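PDB 4YYF: beta-N-acetylhexosaminidase from Mycobacterium smegmatis, which probably hydrolyses terminal non-reducing N-acetyl-D-hexosamine residues of N-acetyl-beta-D-hexosaminides, as a member of glycosyl hydrolase family 3. Local coordinates for residues P223-L228 with P255-S260; P262-P267 with G296-R301. The protein carries 1 engineered substitution. All coordinates share one frame; numbering follows the deposited sequence.

In the fold
Both contacts join the connections that follow neighbouring parallel strands of the TIM-type barrel, and both use the long loop between strand 246-249 and helix 267-275. Contact 1 ties it back to the start of helix 225-229, which follows strand 199-205; contact 2 ties it forward to helix 296-299, which follows strand 287-289. Contact 1 lies at the surface and is held by one backbone hydrogen bond, from Leu225 to Pro255, with proline and leucine side chains packed beside it. Contact 2 is mostly buried and depends on apolar side chains, with an arginine at its exposed margin. The two meet directly: Ser260 O accepts a probable hydrogen bond from Arg301 NH1, and Thr258 packs on Ser266.

Contact 1 (P223-L228 with P255-S260); sequences PPLDVL and PGLTGS
At the rim of the TIM-type barrel, the start of helix 225-229 docks on the loop that follows strand 246-249, with Pro224 and Leu225 set against Pro255, Gly256 and Leu257. Strands 199-205 and 246-249 are parallel neighbours in the barrel sheet, so the contact joins the connections that leave two adjacent strands. Its polar element is a backbone hydrogen bond from Leu225 N to Pro255 O, 2.9 Å long and with an angle of 157° at the hydrogen. The donor sits nearly on the extension of the acceptor carbonyl, the C=O...N angle being 170°. Pro224 occupies the N-cap position; Leu225 N, in the first turn where a helix offers its amides no acceptor, is bonded instead by the loop carbonyl of Pro255. Pro224 O accepts a hydrogen bond from Leu228 N, closing the first turn. Pro255 O also receives a CA-H...O contact from Pro224 CA at 3.4 Å, so one carbonyl oxygen is approached by two successive residues.

The two proline rings lie beside this bond, with Pro224 CB 4.2 Å from Pro255 CB, while Pro255 CD rests 3.7 Å from Pro223 O. Leu225 is the main side chain on the helix: a chi1 of 177° swings CG away from the backbone N and directs its branch toward the loop at Gly256, a residue with a left-handed backbone conformation that glycine adopts readily. Leu272 of helix 267-275 also touches Leu225, and the same helix receives Leu257 through Ala268 and Val269, bringing both leucines to one common element. Farther along the loop, Thr258 OG1 is hydrogen-bonded to Val254 N and Asp261 O. Across the contact, Leu225 CD2 reaches Gly256 O at 3.8 Å and Leu257 CD1 at 4.2 Å.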
ATOM      1  N   PRO A 223      11.976  -0.540 -17.484  1.00 24.36           N
ATOM      2  CA  PRO A 223      13.076  -1.278 -18.113  1.00 25.48           C
ATOM      3  C   PRO A 223      12.905  -2.775 -17.839  1.00 25.11           C
ATOM      4  O   PRO A 223      12.163  -3.132 -16.927  1.00 24.23           O
ATOM      5  CB  PRO A 223      14.311  -0.757 -17.366  1.00 26.95           C
ATOM      6  CG  PRO A 223      13.920   0.610 -16.905  1.00 28.97           C
ATOM      7  CD  PRO A 223      12.467   0.510 -16.564  1.00 25.55           C
ATOM      8  N   PRO A 224      13.578  -3.643 -18.612  1.00 27.10           N
ATOM      9  CA  PRO A 224      13.391  -5.083 -18.392  1.00 23.65           C
ATOM     10  C   PRO A 224      13.842  -5.527 -17.004  1.00 25.88           C
ATOM     11  O   PRO A 224      14.637  -4.831 -16.364  1.00 24.62           O
ATOM     12  CB  PRO A 224      14.293  -5.724 -19.454  1.00 25.30           C
ATOM     13  CG  PRO A 224      14.463  -4.665 -20.505  1.00 29.31           C
ATOM     14  CD  PRO A 224      14.458  -3.365 -19.762  1.00 28.98           C
ATOM     15  N   LEU A 225      13.339  -6.672 -16.552  1.00 25.41           N
ATOM     16  CA  LEU A 225      13.675  -7.198 -15.231  1.00 24.54           C
ATOM     17  C   LEU A 225      15.173  -7.258 -14.958  1.00 24.98           C
ATOM     18  O   LEU A 225      15.614  -6.919 -13.863  1.00 21.70           O
ATOM     19  CB  LEU A 225      13.071  -8.597 -15.038  1.00 27.18           C
ATOM     20  CG  LEU A 225      13.408  -9.312 -13.725  1.00 26.23           C
ATOM     21  CD1 LEU A 225      12.898  -8.537 -12.499  1.00 23.11           C
ATOM     22  CD2 LEU A 225      12.859 -10.743 -13.743  1.00 26.21           C
ATOM     23  N   ASP A 226      15.963  -7.689 -15.938  1.00 25.79           N
ATOM     24  CA  ASP A 226      17.397  -7.812 -15.687  1.00 33.84           C
ATOM     25  C   ASP A 226      18.028  -6.443 -15.401  1.00 32.95           C
ATOM     26  O   ASP A 226      19.026  -6.353 -14.682  1.00 31.04           O
ATOM     27  CB  ASP A 226      18.122  -8.558 -16.815  1.00 39.46           C
ATOM     28  CG  ASP A 226      18.267  -7.725 -18.070  1.00 50.60           C
ATOM     29  OD1 ASP A 226      17.242  -7.262 -18.615  1.00 51.36           O
ATOM     30  OD2 ASP A 226      19.418  -7.529 -18.517  1.00 58.99           O
ATOM     31  N   VAL A 227      17.427  -5.380 -15.931  1.00 23.60           N
ATOM     32  CA  VAL A 227      17.871  -4.032 -15.590  1.00 24.33           C
ATOM     33  C   VAL A 227      17.393  -3.652 -14.185  1.00 24.25           C
ATOM     34  O   VAL A 227      18.140  -3.062 -13.404  1.00 26.50           O
ATOM     35  CB  VAL A 227      17.406  -2.976 -16.630  1.00 29.22           C
ATOM     36  CG1 VAL A 227      17.795  -1.579 -16.179  1.00 29.89           C
ATOM     37  CG2 VAL A 227      18.007  -3.265 -17.995  1.00 31.40           C
ATOM     38  N   LEU A 228      16.152  -3.994 -13.855  1.00 21.77           N
ATOM     39  CA  LEU A 228      15.620  -3.660 -12.531  1.00 21.14           C
ATOM     40  C   LEU A 228      16.445  -4.354 -11.446  1.00 22.05           C
ATOM     41  O   LEU A 228      16.652  -3.797 -10.359  1.00 23.11           O
ATOM     42  CB  LEU A 228      14.145  -4.066 -12.406  1.00 20.41           C
ATOM     43  CG  LEU A 228      13.153  -3.439 -13.384  1.00 22.46           C
ATOM     44  CD1 LEU A 228      11.738  -3.947 -13.116  1.00 20.83           C
ATOM     45  CD2 LEU A 228      13.185  -1.920 -13.283  1.00 24.54           C
ATOM     46  N   PRO A 255       8.892  -5.864 -18.731  1.00 26.60           N
ATOM     47  CA  PRO A 255       9.399  -6.830 -19.720  1.00 30.36           C
ATOM     48  C   PRO A 255      10.270  -7.883 -19.044  1.00 28.29           C
ATOM     49  O   PRO A 255      11.085  -7.535 -18.190  1.00 26.70           O
ATOM     50  CB  PRO A 255      10.255  -5.967 -20.664  1.00 29.89           C
ATOM     51  CG  PRO A 255       9.780  -4.547 -20.437  1.00 31.32           C
ATOM     52  CD  PRO A 255       9.388  -4.499 -18.986  1.00 28.60           C
ATOM     53  N   GLY A 256      10.086  -9.152 -19.408  1.00 28.28           N
ATOM     54  CA  GLY A 256      10.827 -10.234 -18.787  1.00 27.42           C
ATOM     55  C   GLY A 256      10.240 -10.669 -17.456  1.00 29.58           C
ATOM     56  O   GLY A 256      10.794 -11.542 -16.788  1.00 27.63           O
ATOM     57  N   LEU A 257       9.124 -10.065 -17.059  1.00 29.34           N
ATOM     58  CA  LEU A 257       8.473 -10.449 -15.803  1.00 30.13           C
ATOM     59  C   LEU A 257       6.962 -10.601 -15.961  1.00 27.23           C
ATOM     60  O   LEU A 257       6.425 -11.681 -15.736  1.00 28.83           O
ATOM     61  CB  LEU A 257       8.792  -9.461 -14.672  1.00 26.83           C
ATOM     62  CG  LEU A 257       8.149  -9.790 -13.313  1.00 22.96           C
ATOM     63  CD1 LEU A 257       8.754 -11.075 -12.727  1.00 23.16           C
ATOM     64  CD2 LEU A 257       8.275  -8.631 -12.316  1.00 19.40           C
ATOM     65  N   THR A 258       6.286  -9.526 -16.356  1.00 26.18           N
ATOM     66  CA  THR A 258       4.817  -9.509 -16.367  1.00 25.16           C
ATOM     67  C   THR A 258       4.223  -9.468 -17.763  1.00 28.15           C
ATOM     68  O   THR A 258       3.006  -9.531 -17.916  1.00 25.78           O
ATOM     69  CB  THR A 258       4.251  -8.295 -15.603  1.00 26.59           C
ATOM     70  OG1 THR A 258       4.398  -7.114 -16.401  1.00 27.20           O
ATOM     71  CG2 THR A 258       4.983  -8.101 -14.315  1.00 26.59           C
ATOM     72  N   GLY A 259       5.076  -9.357 -18.776  1.00 31.82           N
ATOM     73  CA  GLY A 259       4.602  -9.228 -20.142  1.00 32.08           C
ATOM     74  C   GLY A 259       3.779  -7.961 -20.299  1.00 36.65           C
ATOM     75  O   GLY A 259       4.261  -6.859 -20.031  1.00 36.30           O
ATOM     76  N   SER A 260       2.525  -8.110 -20.713  1.00 34.49           N
ATOM     77  CA  SER A 260       1.656  -6.951 -20.897  1.00 31.17           C
ATOM     78  C   SER A 260       0.686  -6.766 -19.728  1.00 29.50           C
ATOM     79  O   SER A 260      -0.201  -5.910 -19.775  1.00 29.15           O
ATOM     80  CB  SER A 260       0.908  -7.033 -22.239  1.00 35.34           C
ATOM     81  OG  SER A 260       0.115  -8.201 -22.339  1.00 35.41           O
TER

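Contact 2 (P262-P267 with G296-R301); sequences PASLSP and GAINQR
Ile298 points its terminal methyl, CD1, into a group formed by Pro262, Ser264 and Leu265. The Ile298 side chain crosses the Pro262 ring at a slant, placing CD1 3.8 Å from Pro262 CB, whereas it meets Leu265 tip to tip, with Leu265 CD1 4.0 Å from Ile298 CD1. Ile298 CG1 lies anti to the carbonyl carbon (chi1 -59°), and a second turn at chi2 folds CD1 back beside CA, on the side facing the loop. Ser264 adds a polar neighbour, its OG lying 3.8 Å from Ile298 CD1; this hydroxyl is hydrogen-bonded to ND1 of His251, whose side chain also touches Ile298, so the buried oxygen has a partner beside the apolar methyl.

The rest of the Pro262 ring meets helix 296-299 and the residues just after it. Pro262 CG lies 3.9 Å from Ala297 O, and Pro262 CD stands 3.7 Å above the plane of the Arg301 guanidinium, displaced toward the rim of that group. Arg301 and Pro262 approach from opposite directions, the arginine chain bending at chi3 (60°) on its way. Arg301 NH1 is hydrogen-bonded to Ser260 O, which probably helps to hold the guanidinium beside the proline. Leu265 and Ile298 also pack on helix 304-314, through Ala311 and Ala307 respectively. A mostly buried, largely apolar seam, edged by an exposed arginine, thus joins the loop after strand 246-249 to helix 296-299 after strand 287-289, linking the connections that follow two neighbouring parallel strands of the TIM-type barrel of family 3 glycosyl hydrolases.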
ATOM      1  N   PRO A 262      -0.312  -5.564 -15.956  1.00 23.25           N
ATOM      2  CA  PRO A 262       0.167  -4.663 -14.902  1.00 19.44           C
ATOM      3  C   PRO A 262       0.804  -5.486 -13.785  1.00 21.12           C
ATOM      4  O   PRO A 262       0.328  -6.585 -13.496  1.00 21.41           O
ATOM      5  CB  PRO A 262      -1.119  -3.992 -14.407  1.00 18.53           C
ATOM      6  CG  PRO A 262      -2.075  -4.105 -15.575  1.00 18.47           C
ATOM      7  CD  PRO A 262      -1.764  -5.452 -16.171  1.00 19.27           C
ATOM      8  N   ALA A 263       1.867  -4.985 -13.165  1.00 18.92           N
ATOM      9  CA  ALA A 263       2.611  -5.824 -12.226  1.00 17.34           C
ATOM     10  C   ALA A 263       1.730  -6.273 -11.054  1.00 20.68           C
ATOM     11  O   ALA A 263       1.816  -7.410 -10.609  1.00 19.68           O
ATOM     12  CB  ALA A 263       3.876  -5.110 -11.739  1.00 18.34           C
ATOM     13  N   SER A 264       0.862  -5.378 -10.585  1.00 20.10           N
ATOM     14  CA  SER A 264      -0.081  -5.677  -9.509  1.00 19.38           C
ATOM     15  C   SER A 264      -1.025  -6.851  -9.793  1.00 20.76           C
ATOM     16  O   SER A 264      -1.589  -7.444  -8.858  1.00 18.63           O
ATOM     17  CB  SER A 264      -0.914  -4.431  -9.204  1.00 18.82           C
ATOM     18  OG  SER A 264      -1.502  -3.939 -10.399  1.00 18.32           O
ATOM     19  N   LEU A 265      -1.209  -7.174 -11.071  1.00 18.49           N
ATOM     20  CA  LEU A 265      -2.152  -8.225 -11.478  1.00 22.14           C
ATOM     21  C   LEU A 265      -1.460  -9.453 -12.071  1.00 22.58           C
ATOM     22  O   LEU A 265      -2.102 -10.300 -12.693  1.00 23.80           O
ATOM     23  CB  LEU A 265      -3.168  -7.676 -12.493  1.00 23.78           C
ATOM     24  CG  LEU A 265      -3.905  -6.385 -12.127  1.00 21.71           C
ATOM     25  CD1 LEU A 265      -4.989  -6.084 -13.166  1.00 24.74           C
ATOM     26  CD2 LEU A 265      -4.508  -6.434 -10.727  1.00 24.65           C
ATOM     27  N   SER A 266      -0.150  -9.559 -11.880  1.00 21.67           N
ATOM     28  CA  SER A 266       0.612 -10.648 -12.486  1.00 22.12           C
ATOM     29  C   SER A 266       1.192 -11.554 -11.396  1.00 22.82           C
ATOM     30  O   SER A 266       1.877 -11.068 -10.476  1.00 19.97           O
ATOM     31  CB  SER A 266       1.716 -10.059 -13.379  1.00 23.01           C
ATOM     32  OG  SER A 266       2.692 -11.016 -13.748  1.00 25.60           O
ATOM     33  N   PRO A 267       0.908 -12.872 -11.471  1.00 23.40           N
ATOM     34  CA  PRO A 267       1.448 -13.813 -10.478  1.00 25.19           C
ATOM     35  C   PRO A 267       2.960 -13.765 -10.433  1.00 24.50           C
ATOM     36  O   PRO A 267       3.552 -13.956  -9.371  1.00 24.76           O
ATOM     37  CB  PRO A 267       1.001 -15.182 -11.008  1.00 23.76           C
ATOM     38  CG  PRO A 267      -0.253 -14.892 -11.755  1.00 30.67           C
ATOM     39  CD  PRO A 267      -0.044 -13.528 -12.389  1.00 30.94           C
ATOM     40  N   GLY A 296      -5.625   4.778 -14.540  1.00 20.51           N
ATOM     41  CA  GLY A 296      -5.831   4.344 -15.913  1.00 23.36           C
ATOM     42  C   GLY A 296      -5.103   3.075 -16.326  1.00 27.66           C
ATOM     43  O   GLY A 296      -5.589   2.347 -17.195  1.00 26.52           O
ATOM     44  N   ALA A 297      -3.948   2.800 -15.723  1.00 20.51           N
ATOM     45  CA  ALA A 297      -3.201   1.581 -16.060  1.00 23.20           C
ATOM     46  C   ALA A 297      -4.049   0.341 -15.770  1.00 25.63           C
ATOM     47  O   ALA A 297      -3.882  -0.705 -16.399  1.00 26.50           O
ATOM     48  CB  ALA A 297      -1.875   1.515 -15.288  1.00 19.87           C
ATOM     49  N   ILE A 298      -4.939   0.465 -14.787  1.00 22.43           N
ATOM     50  CA  ILE A 298      -5.855  -0.613 -14.433  1.00 22.61           C
ATOM     51  C   ILE A 298      -7.235  -0.421 -15.063  1.00 23.39           C
ATOM     52  O   ILE A 298      -7.757  -1.319 -15.740  1.00 24.14           O
ATOM     53  CB  ILE A 298      -6.044  -0.725 -12.907  1.00 19.85           C
ATOM     54  CG1 ILE A 298      -4.706  -0.978 -12.223  1.00 19.61           C
ATOM     55  CG2 ILE A 298      -7.030  -1.860 -12.574  1.00 18.46           C
ATOM     56  CD1 ILE A 298      -4.008  -2.255 -12.719  1.00 20.70           C
ATOM     57  N   ASN A 299      -7.831   0.745 -14.845  1.00 20.13           N
ATOM     58  CA  ASN A 299      -9.265   0.887 -15.114  1.00 21.67           C
ATOM     59  C   ASN A 299      -9.631   0.896 -16.593  1.00 26.64           C
ATOM     60  O   ASN A 299     -10.796   0.696 -16.960  1.00 23.97           O
ATOM     61  CB  ASN A 299      -9.913   2.037 -14.298  1.00 21.96           C
ATOM     62  CG  ASN A 299      -9.577   3.429 -14.824  1.00 22.83           C
ATOM     63  OD1 ASN A 299      -9.269   3.615 -15.995  1.00 24.21           O
ATOM     64  ND2 ASN A 299      -9.694   4.424 -13.953  1.00 20.89           N
ATOM     65  N   GLN A 300      -8.632   1.089 -17.447  1.00 26.70           N
ATOM     66  CA  GLN A 300      -8.868   1.032 -18.886  1.00 27.83           C
ATOM     67  C   GLN A 300      -8.980  -0.407 -19.374  1.00 27.78           C
ATOM     68  O   GLN A 300      -9.377  -0.653 -20.511  1.00 30.08           O
ATOM     69  CB  GLN A 300      -7.749   1.743 -19.646  1.00 29.98           C
ATOM     70  CG  GLN A 300      -7.788   3.249 -19.519  1.00 31.30           C
ATOM     71  CD  GLN A 300      -6.509   3.897 -20.012  1.00 34.78           C
ATOM     72  OE1 GLN A 300      -5.677   3.249 -20.655  1.00 38.49           O
ATOM     73  NE2 GLN A 300      -6.342   5.182 -19.713  1.00 34.35           N
ATOM     74  N   ARG A 301      -8.625  -1.352 -18.513  1.00 26.83           N
ATOM     75  CA  ARG A 301      -8.648  -2.755 -18.896  1.00 32.52           C
ATOM     76  C   ARG A 301      -9.615  -3.571 -18.035  1.00 31.28           C
ATOM     77  O   ARG A 301     -10.217  -4.529 -18.510  1.00 31.55           O
ATOM     78  CB  ARG A 301      -7.223  -3.330 -18.840  1.00 35.41           C
ATOM     79  CG  ARG A 301      -6.239  -2.547 -19.708  1.00 39.25           C
ATOM     80  CD  ARG A 301      -4.792  -2.963 -19.496  1.00 39.84           C
ATOM     81  NE  ARG A 301      -4.560  -4.368 -19.816  1.00 37.35           N
ATOM     82  CZ  ARG A 301      -3.356  -4.924 -19.917  1.00 37.27           C
ATOM     83  NH1 ARG A 301      -2.265  -4.188 -19.739  1.00 35.19           N
ATOM     84  NH2 ARG A 301      -3.243  -6.213 -20.199  1.00 32.90           N
TER